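Local coordinates for ulvan Lyase-PL25 (Pseudoalteromonas sp. PLSV, PDB 5UAM), which cleaves ulvan, the sulfated cell-wall polysaccharide of green seaweeds, as a beta-propeller lyase of polysaccharide lyase family 25, at residues A[350-353]-A[357-360]; A[377-382]-A[388-393]. All coordinates share one frame; numbering follows the deposited sequence. Where two conformers were deposited one is given.

Contact 1 of 2, residues A[350-353]-A[357-360]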
ATOM      1  N   GLY A 350     -15.002  -3.296  13.957  1.00 17.51           N
ATOM      2  CA  GLY A 350     -13.785  -3.604  14.667  1.00 19.10           C
ATOM      3  C   GLY A 350     -13.553  -5.080  14.868  1.00 19.53           C
ATOM      4  O   GLY A 350     -12.562  -5.448  15.498  1.00 20.79           O
ATOM      5  N   ASP A 351     -14.443  -5.929  14.364  1.00 18.92           N
ATOM      6  CA  ASP A 351     -14.284  -7.372  14.515  1.00 20.18           C
ATOM      7  C   ASP A 351     -13.225  -7.908  13.562  1.00 18.10           C
ATOM      8  O   ASP A 351     -13.039  -7.402  12.453  1.00 17.27           O
ATOM      9  CB  ASP A 351     -15.617  -8.063  14.246  1.00 21.87           C
ATOM     10  CG  ASP A 351     -16.728  -7.564  15.161  1.00 31.06           C
ATOM     11  OD1 ASP A 351     -16.645  -7.845  16.374  1.00 33.38           O
ATOM     12  OD2 ASP A 351     -17.655  -6.879  14.670  1.00 32.09           O
ATOM     13  N   LYS A 352     -12.513  -8.941  14.018  1.00 18.62           N
ATOM     14  CA  LYS A 352     -11.525  -9.607  13.180  1.00 17.24           C
ATOM     15  C   LYS A 352     -12.217 -10.257  11.993  1.00 17.45           C
ATOM     16  O   LYS A 352     -13.305 -10.833  12.118  1.00 20.71           O
ATOM     17  CB  LYS A 352     -10.814 -10.709  13.974  1.00 19.71           C
ATOM     18  CG  LYS A 352      -9.884 -10.224  15.069  1.00 22.84           C
ATOM     19  CD  LYS A 352      -9.289 -11.415  15.828  1.00 26.71           C
ATOM     20  CE  LYS A 352      -8.360 -10.976  16.929  1.00 32.95           C
ATOM     21  NZ  LYS A 352      -7.898 -12.168  17.705  1.00 34.06           N
ATOM     22  N   VAL A 353     -11.567 -10.175  10.836  1.00 15.20           N
ATOM     23  CA  VAL A 353     -12.059 -10.862   9.647  1.00 16.83           C
ATOM     24  C   VAL A 353     -12.022 -12.367   9.854  1.00 17.31           C
ATOM     25  O   VAL A 353     -13.024 -13.062   9.649  1.00 18.83           O
ATOM     26  CB  VAL A 353     -11.248 -10.436   8.410  1.00 18.16           C
ATOM     27  CG1 VAL A 353     -11.658 -11.260   7.197  1.00 18.19           C
ATOM     28  CG2 VAL A 353     -11.420  -8.926   8.114  1.00 16.88           C
ATOM     29  N   TYR A 357      -8.465 -15.762  15.175  1.00 29.17           N
ATOM     30  CA  TYR A 357      -7.109 -15.932  14.680  1.00 31.69           C
ATOM     31  C   TYR A 357      -6.185 -15.007  15.461  1.00 26.38           C
ATOM     32  O   TYR A 357      -6.524 -13.854  15.732  1.00 30.61           O
ATOM     33  CB  TYR A 357      -7.079 -15.607  13.186  1.00 31.12           C
ATOM     34  CG  TYR A 357      -5.764 -15.823  12.461  1.00 24.45           C
ATOM     35  CD1 TYR A 357      -5.262 -17.110  12.185  1.00 24.60           C
ATOM     36  CD2 TYR A 357      -5.041 -14.746  12.016  1.00 22.99           C
ATOM     37  CE1 TYR A 357      -4.046 -17.267  11.492  1.00 25.48           C
ATOM     38  CE2 TYR A 357      -3.849 -14.901  11.334  1.00 26.03           C
ATOM     39  CZ  TYR A 357      -3.358 -16.139  11.070  1.00 28.90           C
ATOM     40  OH  TYR A 357      -2.157 -16.238  10.377  1.00 28.82           O
ATOM     41  N   GLU A 358      -5.031 -15.527  15.855  1.00 23.68           N
ATOM     42  CA  GLU A 358      -4.111 -14.794  16.717  1.00 26.89           C
ATOM     43  C   GLU A 358      -2.745 -14.577  16.086  1.00 23.45           C
ATOM     44  O   GLU A 358      -1.842 -14.077  16.771  1.00 25.82           O
ATOM     45  CB  GLU A 358      -3.923 -15.533  18.051  1.00 33.93           C
ATOM     46  CG  GLU A 358      -5.216 -15.827  18.803  1.00 35.84           C
ATOM     47  CD  GLU A 358      -5.889 -14.581  19.353  1.00 52.05           C
ATOM     48  OE1 GLU A 358      -6.998 -14.714  19.918  1.00 59.42           O
ATOM     49  OE2 GLU A 358      -5.319 -13.472  19.221  1.00 54.37           O
ATOM     50  N   ARG A 359      -2.546 -14.973  14.828  1.00 21.35           N
ATOM     51  CA  ARG A 359      -1.275 -14.789  14.151  1.00 20.66           C
ATOM     52  C   ARG A 359      -1.416 -13.595  13.207  1.00 19.46           C
ATOM     53  O   ARG A 359      -2.285 -12.739  13.407  1.00 19.89           O
ATOM     54  CB  ARG A 359      -0.836 -16.104  13.481  1.00 23.00           C
ATOM     55  CG  ARG A 359      -0.666 -17.275  14.454  1.00 26.15           C
ATOM     56  CD  ARG A 359      -0.272 -18.573  13.723  1.00 28.28           C
ATOM     57  NE  ARG A 359       1.031 -18.464  13.060  1.00 32.35           N
ATOM     58  CZ  ARG A 359       1.488 -19.324  12.148  1.00 31.14           C
ATOM     59  NH1 ARG A 359       0.750 -20.359  11.775  1.00 32.60           N
ATOM     60  NH2 ARG A 359       2.684 -19.148  11.601  1.00 35.53           N
ATOM     61  N   VAL A 360      -0.587 -13.531  12.176  1.00 19.30           N
ATOM     62  CA  VAL A 360      -0.582 -12.393  11.266  1.00 17.46           C
ATOM     63  C   VAL A 360      -1.588 -12.627  10.146  1.00 18.94           C
ATOM     64  O   VAL A 360      -1.562 -13.670   9.480  1.00 19.27           O
ATOM     65  CB  VAL A 360       0.819 -12.169  10.677  1.00 20.82           C
ATOM     66  CG1 VAL A 360       0.795 -11.019   9.678  1.00 20.98           C
ATOM     67  CG2 VAL A 360       1.848 -11.938  11.783  1.00 24.88           C
TER
HETATM   68  O   HOH W   1      -9.947 -13.496  18.947  1.00 54.65           O
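Lys-352 reaches from the end of strand 347-352 to the loop that follows it and brings its ammonium group against both the backbone O of Tyr-357 and the carboxylate of Glu-358. The lysine chain is extended beyond CG, with chi2 to chi4 all near 180°. That shape carries NZ far enough to close the gap, since the CA atoms of Lys-352 and Tyr-357 lie 7.9 Å apart.

Lys-352 NZ donates to Tyr-357 O at 2.9 Å. The approach is from above the carbonyl plane, 36° out of it, and not along a lone pair. CE of the lysine also lies alongside, 3.6 Å from the same Tyr-357 O. Glu-358 comes in across the lysine at about a right angle. Its CB starts away from strand 347-352, but the bend at chi2 (-69°) turns the carboxylate back. OE2 of Glu-358 then forms a salt bridge to NZ of Lys-352 at 3.3 Å, and the hydrogen bond within it is weak. A water accepts from Lys-352 NZ at 2.7 Å and gives a weak bond to Glu-358 OE1.

The Tyr-357 ring leads away from the lysine. Its OH turns back to its own loop and donates to the carbonyl O of Val-360 at 2.8 Å. The amide N of Arg-359 sits over one ring face, 3.7 Å above the plane and offset toward the rim. Gln-336 and Arg-338 of the neighbouring strand 336-342 touch the lysine chain.

The contact ties the edge strand of one sheet to the connection leading to the next. It lies at the surface, away from the annotated sites. Three polar partners share the ammonium group, and the nearby carboxylate probably favours its positive charge.

Contact 2 of 2, residues A[377-382]-A[388-393]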
ATOM      1  N   THR A 377      -7.585 -12.416   1.640  1.00 14.71           N
ATOM      2  CA  THR A 377      -6.710 -12.247   2.789  1.00 14.82           C
ATOM      3  C   THR A 377      -5.704 -13.380   2.867  1.00 14.96           C
ATOM      4  O   THR A 377      -6.007 -14.530   2.536  1.00 14.56           O
ATOM      5  CB  THR A 377      -7.533 -12.100   4.082  1.00 20.92           C
ATOM      6  OG1 THR A 377      -6.691 -12.206   5.242  1.00 21.99           O
ATOM      7  CG2 THR A 377      -8.563 -13.136   4.156  1.00 27.62           C
ATOM      8  N   THR A 378      -4.495 -13.043   3.289  1.00 14.51           N
ATOM      9  CA  THR A 378      -3.490 -14.062   3.542  1.00 14.72           C
ATOM     10  C   THR A 378      -3.271 -14.249   5.036  1.00 15.79           C
ATOM     11  O   THR A 378      -3.277 -13.290   5.814  1.00 15.94           O
ATOM     12  CB  THR A 378      -2.171 -13.809   2.801  1.00 16.17           C
ATOM     13  OG1 THR A 378      -1.287 -14.916   3.016  1.00 17.50           O
ATOM     14  CG2 THR A 378      -1.477 -12.584   3.286  1.00 17.68           C
ATOM     15  N   TYR A 379      -3.049 -15.499   5.412  1.00 14.47           N
ATOM     16  CA  TYR A 379      -2.782 -15.910   6.779  1.00 15.29           C
ATOM     17  C   TYR A 379      -1.970 -17.186   6.682  1.00 17.17           C
ATOM     18  O   TYR A 379      -1.822 -17.754   5.603  1.00 17.32           O
ATOM     19  CB  TYR A 379      -4.101 -16.083   7.548  1.00 17.20           C
ATOM     20  CG  TYR A 379      -4.965 -17.231   7.083  1.00 17.91           C
ATOM     21  CD1 TYR A 379      -5.844 -17.105   6.013  1.00 18.68           C
ATOM     22  CD2 TYR A 379      -4.910 -18.444   7.729  1.00 20.55           C
ATOM     23  CE1 TYR A 379      -6.638 -18.183   5.618  1.00 19.02           C
ATOM     24  CE2 TYR A 379      -5.687 -19.525   7.332  1.00 25.22           C
ATOM     25  CZ  TYR A 379      -6.554 -19.385   6.280  1.00 22.43           C
ATOM     26  OH  TYR A 379      -7.324 -20.463   5.897  1.00 25.26           O
ATOM     27  N   ASN A 380      -1.403 -17.631   7.793  1.00 18.56           N
ATOM     28  CA  ASN A 380      -0.702 -18.901   7.797  0.54 20.04           C
ATOM     29  C   ASN A 380      -1.460 -19.917   8.638  1.00 21.74           C
ATOM     30  O   ASN A 380      -2.098 -19.583   9.641  1.00 22.93           O
ATOM     31  CB  ASN A 380       0.770 -18.773   8.224  0.54 23.25           C
ATOM     32  CG  ASN A 380       1.705 -18.446   7.037  0.54 22.95           C
ATOM     33  OD1 ASN A 380       1.373 -17.602   6.188  0.54 21.96           O
ATOM     34  ND2 ASN A 380       2.862 -19.100   6.976  0.54 25.19           N
ATOM     35  N   GLN A 381      -1.404 -21.164   8.194  1.00 19.77           N
ATOM     36  CA  GLN A 381      -1.888 -22.293   8.966  1.00 22.16           C
ATOM     37  C   GLN A 381      -0.673 -23.180   9.136  1.00 27.95           C
ATOM     38  O   GLN A 381      -0.156 -23.733   8.157  1.00 24.35           O
ATOM     39  CB  GLN A 381      -3.025 -23.047   8.277  1.00 28.69           C
ATOM     40  CG  GLN A 381      -3.525 -24.181   9.187  1.00 38.62           C
ATOM     41  CD  GLN A 381      -4.652 -25.006   8.600  1.00 53.49           C
ATOM     42  OE1 GLN A 381      -4.641 -25.351   7.418  1.00 55.78           O
ATOM     43  NE2 GLN A 381      -5.632 -25.344   9.437  1.00 54.90           N
ATOM     44  N   ASP A 382      -0.201 -23.302  10.371  1.00 32.05           N
ATOM     45  CA  ASP A 382       1.057 -23.986  10.636  1.00 36.64           C
ATOM     46  C   ASP A 382       2.101 -23.238   9.807  1.00 28.29           C
ATOM     47  O   ASP A 382       2.137 -21.999   9.853  1.00 31.70           O
ATOM     48  CB  ASP A 382       0.890 -25.470  10.338  1.00 37.90           C
ATOM     49  CG  ASP A 382      -0.245 -26.109  11.139  1.00 47.35           C
ATOM     50  OD1 ASP A 382      -0.373 -25.802  12.344  1.00 48.15           O
ATOM     51  OD2 ASP A 382      -1.013 -26.907  10.559  1.00 44.82           O
ATOM     52  N   SER A 388      -7.064 -16.653   0.654  1.00 13.47           N
ATOM     53  CA  SER A 388      -8.422 -17.119   0.438  1.00 14.12           C
ATOM     54  C   SER A 388      -9.411 -15.969   0.584  1.00 14.45           C
ATOM     55  O   SER A 388      -9.111 -14.936   1.181  1.00 14.84           O
ATOM     56  CB  SER A 388      -8.781 -18.256   1.384  1.00 18.00           C
ATOM     57  OG  SER A 388      -8.699 -17.826   2.732  1.00 18.16           O
ATOM     58  N   TRP A 389     -10.584 -16.181  -0.000  1.00 16.05           N
ATOM     59  CA  TRP A 389     -11.679 -15.223   0.076  1.00 17.73           C
ATOM     60  C   TRP A 389     -12.479 -15.440   1.354  1.00 15.53           C
ATOM     61  O   TRP A 389     -12.801 -16.573   1.720  1.00 18.49           O
ATOM     62  CB  TRP A 389     -12.616 -15.416  -1.113  1.00 17.73           C
ATOM     63  CG  TRP A 389     -12.047 -14.948  -2.435  1.00 18.48           C
ATOM     64  CD1 TRP A 389     -11.476 -15.715  -3.395  1.00 21.36           C
ATOM     65  CD2 TRP A 389     -11.988 -13.596  -2.914  1.00 18.79           C
ATOM     66  NE1 TRP A 389     -11.067 -14.926  -4.454  1.00 21.26           N
ATOM     67  CE2 TRP A 389     -11.388 -13.627  -4.185  1.00 20.37           C
ATOM     68  CE3 TRP A 389     -12.416 -12.374  -2.400  1.00 19.55           C
ATOM     69  CZ2 TRP A 389     -11.192 -12.476  -4.949  1.00 21.65           C
ATOM     70  CZ3 TRP A 389     -12.219 -11.225  -3.164  1.00 20.41           C
ATOM     71  CH2 TRP A 389     -11.614 -11.294  -4.424  1.00 21.00           C
ATOM     72  N   TRP A 390     -12.814 -14.341   2.027  1.00 16.05           N
ATOM     73  CA  TRP A 390     -13.665 -14.352   3.212  1.00 16.77           C
ATOM     74  C   TRP A 390     -14.828 -13.401   2.981  1.00 18.78           C
ATOM     75  O   TRP A 390     -14.615 -12.237   2.622  1.00 17.16           O
ATOM     76  CB  TRP A 390     -12.862 -13.916   4.439  1.00 18.79           C
ATOM     77  CG  TRP A 390     -11.842 -14.944   4.829  1.00 17.91           C
ATOM     78  CD1 TRP A 390     -10.685 -15.235   4.173  1.00 20.18           C
ATOM     79  CD2 TRP A 390     -11.904 -15.822   5.951  1.00 18.49           C
ATOM     80  NE1 TRP A 390     -10.019 -16.239   4.819  1.00 22.12           N
ATOM     81  CE2 TRP A 390     -10.739 -16.625   5.916  1.00 20.75           C
ATOM     82  CE3 TRP A 390     -12.820 -16.008   6.986  1.00 19.75           C
ATOM     83  CZ2 TRP A 390     -10.480 -17.602   6.869  1.00 23.34           C
ATOM     84  CZ3 TRP A 390     -12.567 -16.991   7.931  1.00 22.92           C
ATOM     85  CH2 TRP A 390     -11.403 -17.775   7.866  1.00 22.08           C
ATOM     86  N   GLN A 391     -16.049 -13.892   3.186  1.00 18.58           N
ATOM     87  CA  GLN A 391     -17.267 -13.186   2.807  1.00 18.91           C
ATOM     88  C   GLN A 391     -18.109 -12.886   4.041  1.00 17.31           C
ATOM     89  O   GLN A 391     -18.368 -13.774   4.859  1.00 19.61           O
ATOM     90  CB  GLN A 391     -18.092 -14.035   1.839  1.00 23.06           C
ATOM     91  CG  GLN A 391     -19.494 -13.495   1.547  1.00 27.06           C
ATOM     92  CD  GLN A 391     -19.503 -12.477   0.435  1.00 29.08           C
ATOM     93  OE1 GLN A 391     -19.166 -12.787  -0.704  1.00 33.73           O
ATOM     94  NE2 GLN A 391     -19.913 -11.255   0.752  1.00 26.38           N
ATOM     95  N   SER A 392     -18.575 -11.650   4.139  1.00 18.08           N
ATOM     96  CA  SER A 392     -19.560 -11.262   5.133  1.00 17.77           C
ATOM     97  C   SER A 392     -20.817 -10.802   4.419  1.00 20.06           C
ATOM     98  O   SER A 392     -20.745 -10.153   3.370  1.00 19.25           O
ATOM     99  CB  SER A 392     -19.046 -10.112   6.002  1.00 17.18           C
ATOM    100  OG  SER A 392     -20.065  -9.647   6.886  1.00 19.19           O
ATOM    101  N   HIS A 393     -21.971 -11.124   5.011  1.00 19.58           N
ATOM    102  CA  HIS A 393     -23.248 -10.567   4.582  1.00 20.44           C
ATOM    103  C   HIS A 393     -23.939  -9.779   5.688  1.00 22.26           C
ATOM    104  O   HIS A 393     -25.126  -9.454   5.554  1.00 24.30           O
ATOM    105  CB  HIS A 393     -24.180 -11.667   4.070  1.00 23.60           C
ATOM    106  CG  HIS A 393     -23.720 -12.285   2.792  1.00 24.94           C
ATOM    107  ND1 HIS A 393     -23.763 -11.613   1.588  1.00 32.74           N
ATOM    108  CD2 HIS A 393     -23.193 -13.505   2.526  1.00 36.64           C
ATOM    109  CE1 HIS A 393     -23.293 -12.396   0.634  1.00 32.77           C
ATOM    110  NE2 HIS A 393     -22.935 -13.548   1.177  1.00 31.06           N
TER
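Segments 377-381 and 388-392 meet in an antiparallel, hydrogen-bonded pair at Thr-377 and Ser-388, CA atoms 5.7 Å apart, and run off either way from it with their directions at 113°. Thr-377 N gives to Ser-388 O at 3.0 Å, almost straight at 176°, and Ser-388 N gives to Thr-377 O at 3.0 Å.

Tyr-379 and Trp-390 lie on the same sheet face as Thr-377 and Ser-388 and lean toward each other over the pair. Their side chains cross at about a right angle, and CE1 of Tyr-379 lies at the indole edge, 4.1 Å from Trp-390 CZ2. The strongly twisted hairpin 373-381/384-392 stays paired on both sides, Tyr-379 with Val-386 and Trp-390 with Tyr-375. It is the middle of a four-stranded antiparallel sheet, a blade of the propeller.

Ser-388 OG meets the edge of the tyrosine ring in its plane, 3.6 Å from Tyr-379 CE1. A chi1 of 61° holds this hydroxyl over the sheet face, where Trp-390 NE1 gives it a weak bond at 2.9 Å. Glu-401 on strand 400-408 binds both Ser-388 OG and Tyr-379 OH through OE2. Thr-377 OG1 turns to the carbonyl O of Arg-362 on the other flanking strand.

In the fold
Contact 1 closes before contact 2 opens along the chain, and their centres lie 10 Å apart. Contact 1 sits where strand 347-352 ends one sheet; contact 2 lies within the next sheet, which begins with strand 362-367. The two contacts touch directly. Tyr-357 OH is 3.0 Å from Asn-380 N, a probable hydrogen bond, and Arg-359 NH1 is 2.9 Å from Asp-382 O, another. Tyr-357 OH also packs on Tyr-379 CB. Both contacts lie away from the annotated catalytic, substrate and zinc sites. A bound potassium ion is about 13 Å from the side chain of Tyr-357 and about 10 Å from that of Thr-377.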